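Local structure of D-alanine--D-alanine ligase (Acinetobacter baumannii ACICU, 5D8D) at residues 21-26 and 274-279; 30-35 and 42-47. The protein joins two D-alanine molecules into D-alanyl-D-alanine at the cost of ATP, a building step for the peptidoglycan of the bacterial cell wall. All blocks are in the same frame, centred on the assembly; numbering follows the deposited sequence.

From the N terminus the chain runs through strand 9-13 into helix 21-37, and both contacts use this helix. Contact 2 comes first to completion: residues 30-35, near the end of the helix, meet strand 41-45 after a short turn, closing a local beta-alpha-beta unit of the N-terminal parallel sheet. Contact 1 closes a far longer loop, bringing residues 274-279, which follow strand 264-270 of the ATP-grasp region, back to the first turns of the same helix; the loop of contact 2 lies wholly within it. Their segments are joined by a salt bridge between R21 NH1 and D46 OD2, and M275 packs against A30 and V31.

Contact 1 (21-26 and 274-279); sequences RAVSLD and GMTSHS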
loop_
_atom_site.group_PDB
_atom_site.type_symbol
_atom_site.label_atom_id
_atom_site.label_comp_id
_atom_site.label_asym_id
_atom_site.label_seq_id
_atom_site.Cartn_x
_atom_site.Cartn_y
_atom_site.Cartn_z
ATOM N N ARG A 21 9.037 -12.156 15.090
ATOM C CA ARG A 21 8.235 -13.262 15.579
ATOM C C ARG A 21 8.205 -13.382 17.103
ATOM O O ARG A 21 7.108 -13.550 17.693
ATOM C CB ARG A 21 8.748 -14.581 14.971
ATOM C CG ARG A 21 8.194 -15.838 15.579
ATOM C CD ARG A 21 8.650 -17.079 14.834
ATOM N NE ARG A 21 8.087 -18.237 15.511
ATOM C CZ ARG A 21 6.832 -18.674 15.381
ATOM N NH1 ARG A 21 5.958 -18.099 14.538
ATOM N NH2 ARG A 21 6.447 -19.704 16.107
ATOM N N ALA A 22 9.384 -13.314 17.743
ATOM C CA ALA A 22 9.469 -13.490 19.216
ATOM C C ALA A 22 8.663 -12.427 19.962
ATOM O O ALA A 22 7.909 -12.762 20.873
ATOM C CB ALA A 22 10.906 -13.496 19.701
ATOM N N VAL A 23 8.771 -11.171 19.525
ATOM C CA VAL A 23 7.987 -10.095 20.089
ATOM C C VAL A 23 6.490 -10.379 19.863
ATOM O O VAL A 23 5.658 -10.163 20.774
ATOM C CB VAL A 23 8.411 -8.704 19.516
ATOM C CG1 VAL A 23 7.558 -7.612 20.103
ATOM C CG2 VAL A 23 9.870 -8.395 19.856
ATOM N N SER A 24 6.159 -10.897 18.684
ATOM C CA SER A 24 4.761 -11.203 18.324
ATOM C C SER A 24 4.184 -12.309 19.221
ATOM O O SER A 24 3.075 -12.157 19.738
ATOM C CB SER A 24 4.661 -11.608 16.851
ATOM O OG SER A 24 3.323 -11.814 16.445
ATOM N N LEU A 25 4.947 -13.386 19.444
ATOM C CA LEU A 25 4.553 -14.417 20.447
ATOM C C LEU A 25 4.262 -13.765 21.805
ATOM O O LEU A 25 3.278 -14.106 22.440
ATOM C CB LEU A 25 5.625 -15.480 20.647
ATOM C CG LEU A 25 5.987 -16.253 19.385
ATOM C CD1 LEU A 25 7.220 -17.075 19.644
ATOM C CD2 LEU A 25 4.831 -17.112 18.925
ATOM N N ASP A 26 5.082 -12.798 22.226
ATOM C CA ASP A 26 4.861 -12.151 23.513
ATOM C C ASP A 26 3.569 -11.311 23.461
ATOM O O ASP A 26 2.693 -11.496 24.283
ATOM C CB ASP A 26 6.133 -11.366 23.883
ATOM C CG ASP A 26 6.047 -10.648 25.189
ATOM O OD1 ASP A 26 5.004 -10.706 25.825
ATOM O OD2 ASP A 26 7.037 -9.974 25.572
ATOM N N GLY A 274 3.285 -3.253 19.586
ATOM C CA GLY A 274 3.476 -4.154 20.674
ATOM C C GLY A 274 2.352 -4.126 21.701
ATOM O O GLY A 274 1.706 -3.086 21.954
ATOM N N MET A 275 2.054 -5.328 22.200
ATOM C CA MET A 275 1.220 -5.506 23.341
ATOM C C MET A 275 1.978 -6.337 24.393
ATOM O O MET A 275 1.370 -6.906 25.313
ATOM C CB MET A 275 -0.115 -6.106 22.891
ATOM C CG MET A 275 -0.952 -5.120 22.064
ATOM S SD MET A 275 -1.737 -3.814 23.028
ATOM C CE MET A 275 -3.161 -4.666 23.671
ATOM N N THR A 276 3.310 -6.360 24.294
ATOM C CA THR A 276 4.121 -6.894 25.373
ATOM C C THR A 276 4.027 -6.024 26.635
ATOM O O THR A 276 3.600 -4.871 26.613
ATOM C CB THR A 276 5.605 -6.950 25.051
ATOM O OG1 THR A 276 6.149 -5.624 25.105
ATOM C CG2 THR A 276 5.844 -7.593 23.702
ATOM N N SER A 277 4.495 -6.588 27.736
ATOM C CA SER A 277 4.403 -5.926 29.028
ATOM C C SER A 277 5.290 -4.637 29.148
ATOM O O SER A 277 5.025 -3.828 30.014
ATOM C CB SER A 277 4.702 -6.939 30.128
ATOM O OG SER A 277 6.097 -7.146 30.148
ATOM N N HIS A 278 6.282 -4.450 28.257
ATOM C CA HIS A 278 7.068 -3.206 28.110
ATOM C C HIS A 278 6.580 -2.197 27.037
ATOM O O HIS A 278 7.217 -1.159 26.853
ATOM C CB HIS A 278 8.550 -3.554 27.802
ATOM C CG HIS A 278 8.785 -4.211 26.457
ATOM N ND1 HIS A 278 9.060 -5.562 26.321
ATOM C CD2 HIS A 278 8.810 -3.703 25.196
ATOM C CE1 HIS A 278 9.240 -5.855 25.040
ATOM N NE2 HIS A 278 9.089 -4.746 24.336
ATOM N N SER A 279 5.493 -2.499 26.321
ATOM C CA SER A 279 5.053 -1.716 25.150
ATOM C C SER A 279 4.322 -0.441 25.528
ATOM O O SER A 279 3.787 -0.319 26.602
ATOM C CB SER A 279 4.138 -2.568 24.238
ATOM O OG SER A 279 4.843 -3.642 23.605
HETATM O O HOH W 1 3.860 -9.412 27.808
#
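V23 and D26, one turn apart on helix 21-37, pack against T276 in a small helix-to-loop contact that joins the Rossmann-like N-terminal part of the ligase to the ATP-grasp region. The methyl CG2 of T276 does most of the touching. It lies 4.0 Å from V23 CG1 and 3.3 Å from D26 OD2, and the same oxygen is 3.4 Å from T276 CB, so the carboxylate rests on both carbons. The D26 side chain runs across that of T276 at about a right angle; its CG stands anti to the backbone N (chi1 -180°), which lays the carboxylate over T276 CG2 and CB. T276 opens a type I turn, closed by the backbone bond from S279 N to T276 O. Its hydroxyl is turned away from the helix into this turn: OG1 shares a hydrogen bond of 2.8 Å with S279 OG and sits 3.0 Å above the ring plane of H278, over the centre. A further link to the helix is made next door, where S27 OG accepts a bond from M275 N. N270, predicted to bind a magnesium ion, has its side chain about 9 Å from that of V23, so the packing lies close to the predicted metal site. The other carboxylate oxygen reaches the loop through solvent: a water donates to D26 OD1 at 2.6 Å and weakly accepts from S277 N at 2.9 Å.

Contact 2 (30-35 and 42-47); sequences AVLDAL and AEAFDP
L32 reaches from helix 21-37 onto strand 41-45 with both of its methyls, making the larger share of a contact of apolar side chains that also covers strand backbone. CD1 presses on A42 CB at 3.5 Å, tighter than usual for two carbons, and also lies over the backbone that leads into the next residue, 3.7 Å from E43 N. CD2 is directed further along the strand and meets A44 CB more loosely, at 4.1 Å. The leucine spans the two alanines because its CG stands anti to the backbone N (chi1 -173°), which carries the fork over the strand. One helical turn on, L35 adds a second touch: its CB rests 3.9 Å from A42 CB, so the A42 methyl is touched by both leucines, from directions roughly at right angles. Both leucines leave the helix toward the strand, whereas E43 starts out away from the helix and hydrogen-bonds through OE1 to Y58 OH. Further out, L35 also packs on V12 of the adjacent strand 9-13 and F62 of strand 60-63 beyond it, which places it over the sheet. An outermost strand, 41-45 is paired in parallel by backbone hydrogen bonds of E43 with V10 and V12, and of F45 with V12 and L14. On another flank of the helix, A30 and A34 meet helix 292-301. The short helix and strand segments run nearly antiparallel, at 165°, with axes 8.2 Å apart. This is the helix-to-second-strand packing of a beta-alpha-beta crossover (strand 9-13, helix 21-37, strand 41-45), characteristic of Rossmann-like folds.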
loop_
_atom_site.group_PDB
_atom_site.type_symbol
_atom_site.label_atom_id
_atom_site.label_comp_id
_atom_site.label_asym_id
_atom_site.label_seq_id
_atom_site.Cartn_x
_atom_site.Cartn_y
_atom_site.Cartn_z
ATOM N N ALA A 30 0.023 -12.241 25.580
ATOM C CA ALA A 30 -0.595 -11.280 26.515
ATOM C C ALA A 30 -2.034 -10.934 26.096
ATOM O O ALA A 30 -2.941 -10.838 26.937
ATOM C CB ALA A 30 0.250 -10.031 26.663
ATOM N N VAL A 31 -2.258 -10.809 24.785
ATOM C CA VAL A 31 -3.601 -10.504 24.294
ATOM C C VAL A 31 -4.546 -11.675 24.505
ATOM O O VAL A 31 -5.706 -11.489 24.881
ATOM C CB VAL A 31 -3.585 -10.074 22.832
ATOM C CG1 VAL A 31 -5.019 -9.931 22.307
ATOM C CG2 VAL A 31 -2.842 -8.768 22.715
ATOM N N LEU A 32 -4.051 -12.878 24.276
ATOM C CA LEU A 32 -4.875 -14.068 24.497
ATOM C C LEU A 32 -5.358 -14.177 25.928
ATOM O O LEU A 32 -6.555 -14.313 26.176
ATOM C CB LEU A 32 -4.107 -15.330 24.102
ATOM C CG LEU A 32 -4.867 -16.642 24.107
ATOM C CD1 LEU A 32 -5.994 -16.613 23.092
ATOM C CD2 LEU A 32 -3.915 -17.764 23.785
ATOM N N ASP A 33 -4.427 -14.088 26.875
ATOM C CA ASP A 33 -4.776 -14.136 28.299
ATOM C C ASP A 33 -5.774 -13.064 28.703
ATOM O O ASP A 33 -6.609 -13.293 29.570
ATOM C CB ASP A 33 -3.536 -14.026 29.209
ATOM C CG ASP A 33 -2.676 -15.295 29.226
ATOM O OD1 ASP A 33 -3.220 -16.422 29.107
ATOM O OD2 ASP A 33 -1.437 -15.154 29.399
ATOM N N ALA A 34 -5.664 -11.895 28.111
ATOM C CA ALA A 34 -6.531 -10.790 28.457
ATOM C C ALA A 34 -7.943 -11.008 27.915
ATOM O O ALA A 34 -8.939 -10.764 28.611
ATOM C CB ALA A 34 -5.943 -9.466 27.936
ATOM N N LEU A 35 -8.039 -11.449 26.669
ATOM C CA LEU A 35 -9.346 -11.704 26.078
ATOM C C LEU A 35 -10.022 -12.813 26.849
ATOM O O LEU A 35 -11.157 -12.640 27.267
ATOM C CB LEU A 35 -9.238 -12.022 24.580
ATOM C CG LEU A 35 -8.726 -10.855 23.724
ATOM C CD1 LEU A 35 -8.507 -11.293 22.280
ATOM C CD2 LEU A 35 -9.624 -9.609 23.818
ATOM N N ALA A 42 -11.212 -16.763 22.745
ATOM C CA ALA A 42 -10.012 -16.513 21.939
ATOM C C ALA A 42 -9.144 -17.779 21.810
ATOM O O ALA A 42 -9.109 -18.604 22.726
ATOM C CB ALA A 42 -9.228 -15.394 22.564
ATOM N N GLU A 43 -8.460 -17.917 20.669
ATOM C CA GLU A 43 -7.500 -19.008 20.428
ATOM C C GLU A 43 -6.310 -18.444 19.690
ATOM O O GLU A 43 -6.444 -17.678 18.747
ATOM C CB GLU A 43 -8.119 -20.151 19.612
ATOM C CG GLU A 43 -9.456 -20.656 20.151
ATOM C CD GLU A 43 -10.096 -21.802 19.336
ATOM O OE1 GLU A 43 -9.743 -21.988 18.151
ATOM O OE2 GLU A 43 -10.974 -22.524 19.891
ATOM N N ALA A 44 -5.130 -18.804 20.122
ATOM C CA ALA A 44 -3.948 -18.527 19.327
ATOM C C ALA A 44 -4.016 -19.121 17.880
ATOM O O ALA A 44 -4.494 -20.231 17.650
ATOM C CB ALA A 44 -2.728 -19.064 20.073
ATOM N N PHE A 45 -3.551 -18.353 16.898
ATOM C CA PHE A 45 -3.463 -18.815 15.523
ATOM C C PHE A 45 -2.150 -18.305 15.036
ATOM O O PHE A 45 -1.989 -17.091 14.855
ATOM C CB PHE A 45 -4.592 -18.203 14.693
ATOM C CG PHE A 45 -4.789 -18.844 13.357
ATOM C CD1 PHE A 45 -3.805 -18.809 12.388
ATOM C CD2 PHE A 45 -5.983 -19.440 13.050
ATOM C CE1 PHE A 45 -3.992 -19.389 11.160
ATOM C CE2 PHE A 45 -6.177 -20.021 11.825
ATOM C CZ PHE A 45 -5.187 -19.986 10.875
ATOM N N ASP A 46 -1.227 -19.225 14.797
ATOM C CA ASP A 46 0.090 -18.880 14.345
ATOM C C ASP A 46 0.202 -19.225 12.883
ATOM O O ASP A 46 0.376 -20.410 12.560
ATOM C CB ASP A 46 1.176 -19.610 15.152
ATOM C CG ASP A 46 2.559 -19.078 14.851
ATOM O OD1 ASP A 46 2.729 -18.320 13.850
ATOM O OD2 ASP A 46 3.485 -19.390 15.616
ATOM N N PRO A 47 0.165 -18.200 11.986
ATOM C CA PRO A 47 0.124 -18.510 10.550
ATOM C C PRO A 47 1.392 -19.092 9.976
ATOM O O PRO A 47 1.375 -19.537 8.828
ATOM C CB PRO A 47 -0.222 -17.173 9.903
ATOM C CG PRO A 47 0.289 -16.165 10.864
ATOM C CD PRO A 47 0.100 -16.751 12.228
#